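Side-chain contacts in phiAB6 tailspike (Unidentified phage, PDB 5JS4), which probably fragments the exopolysaccharide coating Acinetobacter baumannii, working as a trimeric beta-helical tailspike of the phage: residues A[247-252]-A[264-269]; A[205-210]-A[216-221]; A[422-427]-A[468-473]; A[189-194]-A[199-204]; A[178-181]-A[185-188]. One frame throughout, in Å; residues are numbered along the deposited sequence.

Contact 1 (A[247-252]-A[264-269]); sequences DNFGAK and QAYCDS
Phe-249 lays one face of its ring on the backbone of helix 260-268, with Tyr-266 CA almost directly above the ring centre. This is a CH-pi contact: Tyr-266 CA stands 3.7 Å from the centroid of the Phe-249 ring, only 9° off the ring normal. Three further groups touch the same ring. The methyl of Ala-265 reaches it, CB lying 3.9 Å from Phe-249 CD2. The phenol ring of Tyr-266 meets it too, Tyr-266 CD2 approaching Phe-249 CE1 to 3.6 Å with the two ring planes 71° apart. At the far end Ser-269 CB comes within 3.5 Å of Phe-249 CZ. No hydrogen bond crosses between the segments, and the contact is held by carbon packing alone. Both segments lie within the pectate lyase-like family region, just ahead of the parallel beta-helix coils: the 3-10 turn at 247-248 runs into Phe-249, whose side chain docks on the last turn of a short helix. The partners are held from behind. Tyr-266 has CG anti to the backbone N (chi1 -179°), which carries its hydroxyl to the carbonyl O of Asn-275, at the start of strand 275-277. Ser-269 OG bonds to the backbone N of Leu-271. Across the trimer, Tyr-232 of the second subunit packs edge-to-face with the Phe-249 ring.

Contact 2 (A[205-210]-A[216-221]); sequences VNNTSN and TGWVKV
Trp-218 NE1 points its single N-H at Ser-209, where the carbonyl O and the hydroxyl share it. The bond to Ser-209 O measures 3.0 Å from NE1 and is bent, with 142° at the hydrogen; the donor stands well above the carbonyl plane, not on a lone pair. The second branch, from Trp-218 NE1 to Ser-209 OG at 3.1 Å, is weak. Ser-209 OG in turn donates to Asn-207 OD1 over 2.7 Å, in the carbonyl plane and on a lone pair. The same oxygen accepts the backbone N-H of Ser-209 at 3.0 Å from OD1, so that two sound bonds grip Asn-207 OD1 and a water adds a weak third. The backbone bond closes an Asx turn, which folds the loop between strands 199-202 and 218-220 of a small antiparallel sheet and offers Ser-209 to the indole. That water also donates to Thr-216 O, joining the two ends of the loop. Asn-207 ND2 lies over one face of the indole, 3.3 Å from Trp-218 CE2, with the amide tilted 38° from the ring. Although Asn-207 ND2 is 3.0 Å from Gly-217 O, the angle is too poor for a hydrogen bond, and ND2 instead bonds to Ser-202 OG on the neighbouring strand. The indole also packs on Val-200 and Ile-192, reaching across all three strands of the sheet.

Contact 3 (A[422-427]-A[468-473]); sequences LGDGHA and NLKTAT
Lys-470 NZ is gripped by two oxygens of one turn, the carboxylate of Asp-424 and the backbone carbonyl of Leu-422. The shorter bond, 2.7 Å from NZ to Asp-424 OD1, is a salt bridge; the ammonium meets this oxygen from above the carboxylate plane, 42° out of it. The other runs 2.8 Å from NZ to Leu-422 O, and here too the donor lies above the carbonyl plane. Asp-424 OD2 is left well behind at 4.2 Å from NZ, which makes the bridge one-pronged. An extended chain brings the ammonium this far: chi1 of -163° turns CG directly away from the backbone N, and with every later torsion near 180° Lys-470 reaches straight across the turn. On the way its methylenes pass the carbonyl of Gly-423, CD lying 3.5 Å from Gly-423 O, while Leu-422 crosses the lysine at about a right angle and sets CD2 4.1 Å from Lys-470 CE. Because one positive charge is shared between a carboxylate and a carbonyl oxygen, the pairing would be expected to fix the position of the lysine tip. The turn itself has further support, since Asn-448 ND2 bonds to Asp-424 O and Asn-448 OD1 accepts from the backbone N atoms of Thr-471 and Ala-472. In the parallel beta-helix, segment 422-427 leads from strand 413-421 into strand 426-430, the chain turning a corner at Ala-427. Segment 468-473 begins on the last residues of strand 460-469, two coils further on; the lysine thus spans the intervening coil, with strand 438-447 lying between strands 413-421 and 460-469.

Contact 4 (A[189-194]-A[199-204]); sequences NARIML and IVRSTV
Strands 191-193 and 199-202 form an antiparallel hairpin in which Ile-192 and Val-200 are the hydrogen-bonded pair (Ile-192 N to Val-200 O 3.1 Å, Val-200 N to Ile-192 O 2.8 Å), flanked by the non-hydrogen-bonded pairs Arg-191/Arg-201 and Met-193/Ile-199. The ladder runs on beyond the strand, where Asn-189 N meets Ser-202 O at 2.7 Å. On the face of Ile-192 and Val-200 the contacts are apolar: Leu-194 crosses Val-200 at about a right angle, its CG 3.7 Å from Val-200 CG1. The other face carries Met-193 beside Ile-199, pointing the same way, CE 3.9 Å from Ile-199 CD1. There the two arginines also converge, Arg-191 NH2 lying 3.5 Å from Arg-201 NH1. Arg-201 is extended and runs alongside Asn-189; a water bridges Arg-201 NE, Asn-189 OD1 and Ser-202 O, and the direct bond from Arg-201 NH2 to Asn-189 OD1 is weak. Acceptors of the third subunit meet both guanidinium groups: Asp-198 of that subunit pairs with Arg-201 NH1, and its Gly-197 O takes Arg-191 NH2. The closeness of like charges is therefore probably offset across the trimer interface, which this hairpin helps to build.

Contact 5 (A[178-181]-A[185-188]); sequences KYFN and VYPK
The loop that leads into the first strand of the small three-stranded sheet near the start of the modelled chain doubles back on itself, and Tyr-186 fastens its two limbs. The phenol oxygen accepts the backbone N-H of Asn-181, with Tyr-186 OH 2.8 Å from Asn-181 N and 146° at the hydrogen. A water adds to the grip: it lies at the edge of the phenol, in the ring plane, and donates to Tyr-179 O at 2.8 Å while accepting from Tyr-186 OH at 2.7 Å. The hydroxyl therefore both gives and takes, giving its proton to the water and receiving the amide N-H. Phe-180 supplies the apolar part, its CE1 meeting Tyr-186 CE2 at 3.6 Å. The two rings cross at a slant, with planes 33° apart and centroids 5.8 Å apart. A chi1 of 178° swings the Phe-180 ring away from its own backbone N and over to the tyrosine side of the loop, while Tyr-186 reaches toward the limb of Phe-180 and Asn-181. Both rings also pack on Ile-192, so this pair closes over the start of hairpin 191-202. Phe-180 is further flanked by Pro-211, from the loop before strand 218-220. At the subunit boundary Tyr-186 touches Gln-174 of the third subunit, and Tyr-179 OH bonds to Asn-189 ND2 of the second subunit.

In the fold
Following the chain from its N terminus, all five contacts come in series, none nested or crossing. Contact 5 closes a short loop first, contact 4 pairs the hairpin of strands 191-193 and 199-202, and contact 2 closes the loop leading to strand 218-220. These three touch, with centres 6 to 8 Å apart: Gly-217 O meets Thr-203 N, Met-193 N meets Lys-178 O, and Asn-207 N meets Tyr-186 O. Together they build the small sheet region at the start of the modelled chain. Contact 1, its centre about 31 Å from those of contacts 2 and 4, closes the loop into helix 260-268. Contact 3, its centre about 38 Å from that of contact 1, closes a span of about two beta-helix coils.

Contact 1 (A[247-252]-A[264-269])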
# COMPACT_ATOMS: atom_id res chain seq x y z
N ASP A 247 0.37 -21.24 -37.20
CA ASP A 247 -0.22 -21.39 -38.54
C ASP A 247 0.84 -21.69 -39.61
O ASP A 247 0.56 -22.40 -40.57
CB ASP A 247 -1.01 -20.14 -38.94
CG ASP A 247 -2.21 -19.88 -38.05
OD1 ASP A 247 -2.43 -20.66 -37.09
OD2 ASP A 247 -2.93 -18.90 -38.31
N ASN A 248 2.05 -21.17 -39.41
CA ASN A 248 3.16 -21.43 -40.34
C ASN A 248 3.51 -22.91 -40.39
O ASN A 248 4.06 -23.38 -41.38
CB ASN A 248 4.43 -20.66 -39.95
CG ASN A 248 4.38 -19.20 -40.33
OD1 ASN A 248 5.07 -18.76 -41.26
ND2 ASN A 248 3.60 -18.44 -39.61
N PHE A 249 3.20 -23.63 -39.32
CA PHE A 249 3.55 -25.04 -39.18
C PHE A 249 2.34 -25.96 -39.33
O PHE A 249 2.38 -27.13 -38.93
CB PHE A 249 4.26 -25.25 -37.85
CG PHE A 249 5.56 -24.50 -37.77
CD1 PHE A 249 5.59 -23.18 -37.35
CD2 PHE A 249 6.74 -25.10 -38.18
CE1 PHE A 249 6.78 -22.47 -37.32
CE2 PHE A 249 7.93 -24.40 -38.15
CZ PHE A 249 7.95 -23.09 -37.72
N GLY A 250 1.26 -25.44 -39.91
CA GLY A 250 0.11 -26.24 -40.29
C GLY A 250 -1.02 -26.32 -39.28
O GLY A 250 -1.93 -27.14 -39.43
N ALA A 251 -0.98 -25.48 -38.24
CA ALA A 251 -2.08 -25.42 -37.28
C ALA A 251 -3.34 -24.90 -37.97
O ALA A 251 -3.28 -23.94 -38.72
CB ALA A 251 -1.71 -24.52 -36.10
N LYS A 252 -4.47 -25.55 -37.71
CA LYS A 252 -5.73 -25.18 -38.34
C LYS A 252 -6.58 -24.22 -37.50
O LYS A 252 -7.29 -23.38 -38.05
CB LYS A 252 -6.54 -26.44 -38.67
CG LYS A 252 -5.78 -27.48 -39.49
CD LYS A 252 -5.30 -26.92 -40.82
CE LYS A 252 -4.64 -28.00 -41.66
NZ LYS A 252 -4.15 -27.47 -42.96
N GLN A 264 4.24 -28.35 -31.72
CA GLN A 264 5.56 -28.92 -31.43
C GLN A 264 6.58 -28.57 -32.51
O GLN A 264 7.73 -28.26 -32.20
CB GLN A 264 5.48 -30.44 -31.26
CG GLN A 264 6.72 -31.02 -30.59
CD GLN A 264 6.94 -30.43 -29.21
OE1 GLN A 264 6.11 -30.62 -28.32
NE2 GLN A 264 8.03 -29.70 -29.04
N ALA A 265 6.15 -28.61 -33.77
CA ALA A 265 7.01 -28.24 -34.89
C ALA A 265 7.49 -26.79 -34.76
O ALA A 265 8.66 -26.49 -35.01
CB ALA A 265 6.29 -28.43 -36.21
N TYR A 266 6.59 -25.91 -34.35
CA TYR A 266 6.94 -24.52 -34.09
C TYR A 266 8.07 -24.42 -33.06
O TYR A 266 9.06 -23.72 -33.26
CB TYR A 266 5.72 -23.74 -33.58
CG TYR A 266 6.00 -22.29 -33.31
CD1 TYR A 266 6.71 -21.89 -32.18
CD2 TYR A 266 5.55 -21.30 -34.18
CE1 TYR A 266 6.98 -20.56 -31.94
CE2 TYR A 266 5.80 -19.96 -33.93
CZ TYR A 266 6.52 -19.60 -32.81
OH TYR A 266 6.78 -18.28 -32.56
N CYS A 267 7.91 -25.14 -31.95
CA CYS A 267 8.87 -25.09 -30.85
C CYS A 267 10.20 -25.76 -31.19
O CYS A 267 11.23 -25.43 -30.61
CB CYS A 267 8.28 -25.70 -29.59
SG CYS A 267 6.84 -24.79 -28.97
N ASP A 268 10.17 -26.71 -32.14
CA ASP A 268 11.38 -27.40 -32.59
C ASP A 268 12.09 -26.68 -33.73
O ASP A 268 13.22 -27.03 -34.08
CB ASP A 268 11.02 -28.82 -33.04
CG ASP A 268 10.51 -29.70 -31.92
OD1 ASP A 268 10.59 -29.30 -30.73
OD2 ASP A 268 10.04 -30.81 -32.22
N SER A 269 11.44 -25.67 -34.31
CA SER A 269 11.96 -24.98 -35.49
C SER A 269 13.13 -24.06 -35.18
O SER A 269 13.15 -23.40 -34.14
CB SER A 269 10.85 -24.17 -36.17
OG SER A 269 11.37 -23.37 -37.21

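Contact 2 (A[205-210]-A[216-221])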
# COMPACT_ATOMS: atom_id res chain seq x y z
N VAL A 205 23.23 -20.47 -67.61
CA VAL A 205 23.34 -20.67 -69.05
C VAL A 205 23.47 -22.16 -69.35
O VAL A 205 23.85 -22.94 -68.47
CB VAL A 205 24.55 -19.92 -69.66
CG1 VAL A 205 24.47 -18.43 -69.35
CG2 VAL A 205 25.87 -20.50 -69.17
N ASN A 206 23.16 -22.56 -70.58
CA ASN A 206 23.34 -23.94 -71.04
C ASN A 206 22.71 -24.97 -70.11
O ASN A 206 23.32 -26.01 -69.82
CB ASN A 206 24.83 -24.26 -71.21
CG ASN A 206 25.52 -23.35 -72.21
OD1 ASN A 206 26.62 -22.86 -71.96
ND2 ASN A 206 24.89 -23.14 -73.36
N ASN A 207 21.50 -24.70 -69.64
CA ASN A 207 20.86 -25.59 -68.66
C ASN A 207 20.27 -26.82 -69.34
O ASN A 207 19.37 -26.72 -70.17
CB ASN A 207 19.79 -24.83 -67.88
CG ASN A 207 19.42 -25.52 -66.58
OD1 ASN A 207 19.58 -26.73 -66.43
ND2 ASN A 207 18.90 -24.75 -65.63
N THR A 208 20.79 -27.99 -68.97
CA THR A 208 20.31 -29.26 -69.51
C THR A 208 19.86 -30.21 -68.39
O THR A 208 19.69 -31.41 -68.62
CB THR A 208 21.39 -29.95 -70.36
OG1 THR A 208 22.55 -30.20 -69.55
CG2 THR A 208 21.79 -29.07 -71.54
N SER A 209 19.66 -29.66 -67.19
CA SER A 209 19.23 -30.46 -66.04
C SER A 209 17.71 -30.47 -65.96
O SER A 209 17.05 -29.46 -66.18
CB SER A 209 19.82 -29.89 -64.75
OG SER A 209 19.33 -28.58 -64.50
N ASN A 210 17.16 -31.64 -65.65
CA ASN A 210 15.72 -31.82 -65.52
C ASN A 210 15.26 -31.30 -64.16
O ASN A 210 15.58 -31.89 -63.13
CB ASN A 210 15.38 -33.30 -65.67
CG ASN A 210 13.89 -33.58 -65.64
OD1 ASN A 210 13.08 -32.68 -65.38
ND2 ASN A 210 13.51 -34.83 -65.89
N THR A 216 18.90 -27.86 -59.20
CA THR A 216 20.12 -27.08 -59.41
C THR A 216 20.00 -26.34 -60.74
O THR A 216 19.71 -26.94 -61.77
CB THR A 216 21.37 -27.98 -59.44
OG1 THR A 216 21.36 -28.87 -58.32
CG2 THR A 216 22.64 -27.13 -59.39
N GLY A 217 20.22 -25.03 -60.69
CA GLY A 217 20.14 -24.18 -61.88
C GLY A 217 18.74 -23.69 -62.21
O GLY A 217 18.55 -23.05 -63.24
N TRP A 218 17.77 -23.99 -61.34
CA TRP A 218 16.38 -23.56 -61.52
C TRP A 218 15.83 -22.95 -60.23
O TRP A 218 16.29 -23.26 -59.14
CB TRP A 218 15.49 -24.75 -61.87
CG TRP A 218 15.84 -25.47 -63.14
CD1 TRP A 218 16.64 -26.58 -63.25
CD2 TRP A 218 15.39 -25.17 -64.46
NE1 TRP A 218 16.71 -26.97 -64.57
CE2 TRP A 218 15.95 -26.12 -65.33
CE3 TRP A 218 14.55 -24.18 -64.99
CZ2 TRP A 218 15.72 -26.11 -66.70
CZ3 TRP A 218 14.32 -24.17 -66.36
CH2 TRP A 218 14.90 -25.13 -67.20
N VAL A 219 14.83 -22.09 -60.38
CA VAL A 219 14.05 -21.59 -59.24
C VAL A 219 12.56 -21.63 -59.57
O VAL A 219 12.18 -21.43 -60.72
CB VAL A 219 14.45 -20.16 -58.82
CG1 VAL A 219 15.87 -20.13 -58.27
CG2 VAL A 219 14.30 -19.18 -59.97
N LYS A 220 11.73 -21.88 -58.56
CA LYS A 220 10.28 -21.83 -58.71
C LYS A 220 9.82 -20.38 -58.65
O LYS A 220 10.07 -19.69 -57.66
CB LYS A 220 9.59 -22.64 -57.62
CG LYS A 220 9.81 -24.15 -57.73
CD LYS A 220 8.98 -24.92 -56.71
CE LYS A 220 7.59 -25.29 -57.23
NZ LYS A 220 6.67 -24.12 -57.37
N VAL A 221 9.14 -19.92 -59.69
CA VAL A 221 8.77 -18.50 -59.79
C VAL A 221 7.62 -18.11 -58.86
O VAL A 221 7.46 -16.94 -58.54
CB VAL A 221 8.43 -18.08 -61.24
CG1 VAL A 221 9.61 -18.38 -62.17
CG2 VAL A 221 7.15 -18.75 -61.74
O HOH W 1 21.88 -26.84 -63.87

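Contact 3 (A[422-427]-A[468-473])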
# COMPACT_ATOMS: atom_id res chain seq x y z
N LEU A 422 -15.35 -19.71 -9.15
CA LEU A 422 -16.01 -21.01 -9.29
C LEU A 422 -15.06 -22.20 -9.41
O LEU A 422 -15.33 -23.17 -10.14
CB LEU A 422 -17.04 -20.96 -10.44
CG LEU A 422 -18.35 -20.27 -10.07
CD1 LEU A 422 -19.15 -19.91 -11.31
CD2 LEU A 422 -19.18 -21.13 -9.13
N GLY A 423 -13.95 -22.14 -8.69
CA GLY A 423 -13.02 -23.26 -8.59
C GLY A 423 -13.47 -24.25 -7.54
O GLY A 423 -13.99 -23.87 -6.49
N ASP A 424 -13.25 -25.54 -7.81
CA ASP A 424 -13.61 -26.61 -6.87
C ASP A 424 -12.63 -26.71 -5.70
O ASP A 424 -12.94 -27.34 -4.70
CB ASP A 424 -13.65 -27.97 -7.58
CG ASP A 424 -14.63 -28.01 -8.73
OD1 ASP A 424 -15.77 -27.52 -8.57
OD2 ASP A 424 -14.25 -28.53 -9.80
N GLY A 425 -11.45 -26.11 -5.85
CA GLY A 425 -10.42 -26.16 -4.83
C GLY A 425 -10.02 -24.77 -4.36
O GLY A 425 -10.87 -23.93 -4.07
N HIS A 426 -8.71 -24.53 -4.31
CA HIS A 426 -8.16 -23.26 -3.83
C HIS A 426 -7.83 -22.31 -4.97
O HIS A 426 -7.75 -22.70 -6.13
CB HIS A 426 -6.88 -23.52 -3.02
CG HIS A 426 -7.13 -24.02 -1.64
ND1 HIS A 426 -7.58 -25.30 -1.38
CD2 HIS A 426 -6.98 -23.43 -0.43
CE1 HIS A 426 -7.71 -25.47 -0.08
NE2 HIS A 426 -7.35 -24.35 0.52
N ALA A 427 -7.64 -21.04 -4.62
CA ALA A 427 -7.10 -20.07 -5.56
C ALA A 427 -5.62 -20.38 -5.80
O ALA A 427 -5.20 -20.56 -6.94
CB ALA A 427 -7.26 -18.66 -5.03
N ASN A 468 -18.58 -15.66 -1.32
CA ASN A 468 -19.22 -16.97 -1.47
C ASN A 468 -18.25 -18.13 -1.67
O ASN A 468 -17.12 -17.95 -2.15
CB ASN A 468 -20.28 -16.96 -2.58
CG ASN A 468 -21.35 -15.91 -2.35
OD1 ASN A 468 -21.68 -15.59 -1.21
ND2 ASN A 468 -21.90 -15.38 -3.44
N LEU A 469 -18.71 -19.31 -1.28
CA LEU A 469 -17.95 -20.54 -1.41
C LEU A 469 -18.73 -21.49 -2.31
O LEU A 469 -19.96 -21.47 -2.31
CB LEU A 469 -17.71 -21.16 -0.04
CG LEU A 469 -16.92 -20.30 0.95
CD1 LEU A 469 -17.13 -20.77 2.38
CD2 LEU A 469 -15.44 -20.29 0.60
N LYS A 470 -18.03 -22.31 -3.09
CA LYS A 470 -18.68 -23.17 -4.07
C LYS A 470 -19.49 -24.28 -3.39
O LYS A 470 -20.70 -24.39 -3.62
CB LYS A 470 -17.66 -23.78 -5.04
CG LYS A 470 -18.29 -24.33 -6.31
CD LYS A 470 -17.27 -24.60 -7.40
CE LYS A 470 -17.96 -25.00 -8.69
NZ LYS A 470 -17.00 -25.41 -9.76
N THR A 471 -18.82 -25.07 -2.56
CA THR A 471 -19.48 -26.11 -1.76
C THR A 471 -19.10 -26.08 -0.27
O THR A 471 -19.85 -26.58 0.56
CB THR A 471 -19.21 -27.53 -2.30
OG1 THR A 471 -17.80 -27.79 -2.28
CG2 THR A 471 -19.74 -27.67 -3.73
N ALA A 472 -17.95 -25.49 0.06
CA ALA A 472 -17.52 -25.35 1.45
C ALA A 472 -18.45 -24.41 2.22
O ALA A 472 -19.15 -23.60 1.62
CB ALA A 472 -16.09 -24.84 1.52
N THR A 473 -18.47 -24.54 3.54
CA THR A 473 -19.31 -23.70 4.39
C THR A 473 -18.52 -22.57 5.04
O THR A 473 -19.06 -21.48 5.26
CB THR A 473 -20.01 -24.52 5.49
OG1 THR A 473 -19.04 -25.26 6.23
CG2 THR A 473 -21.01 -25.48 4.88

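Contact 4 (A[189-194]-A[199-204])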
# COMPACT_ATOMS: atom_id res chain seq x y z
N ASN A 189 17.32 -17.66 -67.72
CA ASN A 189 16.01 -17.00 -67.66
C ASN A 189 14.88 -17.69 -68.44
O ASN A 189 13.75 -17.21 -68.43
CB ASN A 189 16.09 -15.52 -68.09
CG ASN A 189 17.10 -14.74 -67.27
OD1 ASN A 189 17.16 -14.90 -66.04
ND2 ASN A 189 17.87 -13.88 -67.92
N ALA A 190 15.17 -18.81 -69.10
CA ALA A 190 14.12 -19.57 -69.78
C ALA A 190 13.13 -20.11 -68.75
O ALA A 190 13.52 -20.52 -67.66
CB ALA A 190 14.73 -20.71 -70.58
N ARG A 191 11.85 -20.10 -69.11
CA ARG A 191 10.80 -20.64 -68.25
C ARG A 191 10.11 -21.83 -68.89
O ARG A 191 9.78 -21.81 -70.08
CB ARG A 191 9.79 -19.55 -67.89
CG ARG A 191 10.45 -18.38 -67.20
CD ARG A 191 9.49 -17.48 -66.45
NE ARG A 191 10.22 -16.35 -65.89
CZ ARG A 191 9.78 -15.55 -64.92
NH1 ARG A 191 8.59 -15.74 -64.35
NH2 ARG A 191 10.56 -14.56 -64.51
N ILE A 192 9.94 -22.88 -68.09
CA ILE A 192 9.15 -24.05 -68.46
C ILE A 192 8.34 -24.48 -67.24
O ILE A 192 8.48 -23.91 -66.16
CB ILE A 192 10.02 -25.23 -68.95
CG1 ILE A 192 11.06 -25.62 -67.90
CG2 ILE A 192 10.69 -24.88 -70.27
CD1 ILE A 192 11.73 -26.96 -68.18
N MET A 193 7.49 -25.48 -67.43
CA MET A 193 6.68 -26.03 -66.34
C MET A 193 7.25 -27.35 -65.86
O MET A 193 7.63 -28.20 -66.67
CB MET A 193 5.24 -26.26 -66.80
CG MET A 193 4.40 -25.00 -66.94
SD MET A 193 4.87 -23.97 -68.34
CE MET A 193 3.48 -22.84 -68.38
N LEU A 194 7.28 -27.51 -64.54
CA LEU A 194 7.45 -28.83 -63.93
C LEU A 194 6.25 -29.68 -64.31
O LEU A 194 5.21 -29.16 -64.72
CB LEU A 194 7.52 -28.70 -62.41
CG LEU A 194 8.72 -27.94 -61.84
CD1 LEU A 194 8.52 -27.64 -60.36
CD2 LEU A 194 10.00 -28.73 -62.06
N ILE A 199 5.74 -23.26 -62.68
CA ILE A 199 6.77 -22.72 -63.56
C ILE A 199 8.12 -22.61 -62.85
O ILE A 199 8.20 -22.18 -61.70
CB ILE A 199 6.36 -21.35 -64.15
CG1 ILE A 199 5.22 -21.55 -65.15
CG2 ILE A 199 7.55 -20.68 -64.84
CD1 ILE A 199 4.68 -20.26 -65.74
N VAL A 200 9.17 -23.01 -63.56
CA VAL A 200 10.53 -22.82 -63.09
C VAL A 200 11.30 -21.97 -64.09
O VAL A 200 11.01 -21.98 -65.29
CB VAL A 200 11.28 -24.15 -62.83
CG1 VAL A 200 10.71 -24.84 -61.60
CG2 VAL A 200 11.23 -25.07 -64.04
N ARG A 201 12.28 -21.23 -63.57
CA ARG A 201 13.09 -20.30 -64.34
C ARG A 201 14.54 -20.74 -64.22
O ARG A 201 15.02 -21.00 -63.12
CB ARG A 201 12.90 -18.90 -63.75
CG ARG A 201 13.90 -17.85 -64.17
CD ARG A 201 13.60 -16.57 -63.41
NE ARG A 201 14.57 -15.51 -63.66
CZ ARG A 201 14.42 -14.25 -63.25
NH1 ARG A 201 13.34 -13.87 -62.58
NH2 ARG A 201 15.36 -13.35 -63.53
N SER A 202 15.24 -20.84 -65.35
CA SER A 202 16.65 -21.20 -65.33
C SER A 202 17.49 -20.03 -64.82
O SER A 202 17.33 -18.90 -65.28
CB SER A 202 17.14 -21.61 -66.71
OG SER A 202 18.51 -21.95 -66.66
N THR A 203 18.39 -20.32 -63.89
CA THR A 203 19.28 -19.31 -63.33
C THR A 203 20.70 -19.44 -63.89
O THR A 203 21.60 -18.69 -63.49
CB THR A 203 19.33 -19.41 -61.79
OG1 THR A 203 19.81 -20.70 -61.40
CG2 THR A 203 17.95 -19.18 -61.20
N VAL A 204 20.90 -20.38 -64.81
CA VAL A 204 22.21 -20.62 -65.42
C VAL A 204 22.12 -20.76 -66.93
O VAL A 204 21.07 -21.12 -67.48
CB VAL A 204 22.89 -21.88 -64.83
CG1 VAL A 204 23.14 -21.70 -63.34
CG2 VAL A 204 22.05 -23.13 -65.09
O HOH W 2 17.06 -16.50 -63.71

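Contact 5 (A[178-181]-A[185-188])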
# COMPACT_ATOMS: atom_id res chain seq x y z
N LYS A 178 4.86 -25.67 -71.51
CA LYS A 178 5.97 -26.46 -72.03
C LYS A 178 6.58 -27.22 -70.87
O LYS A 178 6.96 -26.62 -69.86
CB LYS A 178 7.03 -25.57 -72.68
CG LYS A 178 6.63 -24.98 -74.02
CD LYS A 178 6.53 -26.04 -75.12
CE LYS A 178 5.85 -25.48 -76.36
NZ LYS A 178 5.86 -26.46 -77.48
N TYR A 179 6.64 -28.54 -71.00
CA TYR A 179 7.30 -29.38 -70.01
C TYR A 179 8.76 -29.59 -70.39
O TYR A 179 9.18 -29.24 -71.50
CB TYR A 179 6.58 -30.72 -69.89
CG TYR A 179 5.17 -30.61 -69.35
CD1 TYR A 179 4.93 -30.19 -68.04
CD2 TYR A 179 4.07 -30.94 -70.13
CE1 TYR A 179 3.64 -30.09 -67.53
CE2 TYR A 179 2.78 -30.84 -69.64
CZ TYR A 179 2.57 -30.43 -68.34
OH TYR A 179 1.29 -30.33 -67.84
N PHE A 180 9.53 -30.16 -69.48
CA PHE A 180 10.95 -30.42 -69.73
C PHE A 180 11.14 -31.38 -70.90
O PHE A 180 10.39 -32.35 -71.05
CB PHE A 180 11.63 -30.99 -68.48
CG PHE A 180 13.08 -31.32 -68.68
CD1 PHE A 180 14.04 -30.32 -68.69
CD2 PHE A 180 13.48 -32.64 -68.88
CE1 PHE A 180 15.38 -30.63 -68.88
CE2 PHE A 180 14.82 -32.95 -69.08
CZ PHE A 180 15.77 -31.94 -69.08
N ASN A 181 12.14 -31.08 -71.73
CA ASN A 181 12.49 -31.87 -72.90
C ASN A 181 14.00 -32.10 -72.87
O ASN A 181 14.77 -31.15 -72.94
CB ASN A 181 12.08 -31.12 -74.17
CG ASN A 181 12.36 -31.89 -75.45
OD1 ASN A 181 13.18 -32.81 -75.48
ND2 ASN A 181 11.68 -31.51 -76.52
N VAL A 185 18.37 -27.27 -74.87
CA VAL A 185 19.30 -26.53 -74.03
C VAL A 185 18.59 -25.24 -73.62
O VAL A 185 18.28 -24.40 -74.46
CB VAL A 185 20.60 -26.19 -74.78
CG1 VAL A 185 21.58 -25.49 -73.85
CG2 VAL A 185 21.23 -27.46 -75.34
N TYR A 186 18.34 -25.09 -72.32
CA TYR A 186 17.59 -23.95 -71.82
C TYR A 186 18.53 -22.81 -71.44
O TYR A 186 19.40 -22.99 -70.59
CB TYR A 186 16.74 -24.36 -70.62
CG TYR A 186 15.75 -25.43 -70.97
CD1 TYR A 186 14.53 -25.11 -71.56
CD2 TYR A 186 16.03 -26.78 -70.74
CE1 TYR A 186 13.62 -26.09 -71.90
CE2 TYR A 186 15.13 -27.77 -71.08
CZ TYR A 186 13.92 -27.42 -71.65
OH TYR A 186 13.02 -28.41 -71.98
N PRO A 187 18.37 -21.64 -72.07
CA PRO A 187 19.22 -20.51 -71.73
C PRO A 187 18.86 -19.92 -70.37
O PRO A 187 17.82 -20.25 -69.79
CB PRO A 187 18.94 -19.50 -72.84
CG PRO A 187 17.55 -19.80 -73.27
CD PRO A 187 17.39 -21.29 -73.12
N LYS A 188 19.73 -19.05 -69.86
CA LYS A 188 19.46 -18.35 -68.62
C LYS A 188 18.15 -17.60 -68.76
O LYS A 188 17.88 -17.01 -69.81
CB LYS A 188 20.60 -17.39 -68.28
CG LYS A 188 20.50 -16.76 -66.90
CD LYS A 188 21.77 -15.99 -66.55
CE LYS A 188 21.68 -15.37 -65.17
NZ LYS A 188 22.98 -14.77 -64.76
O HOH W 3 10.79 -27.88 -73.33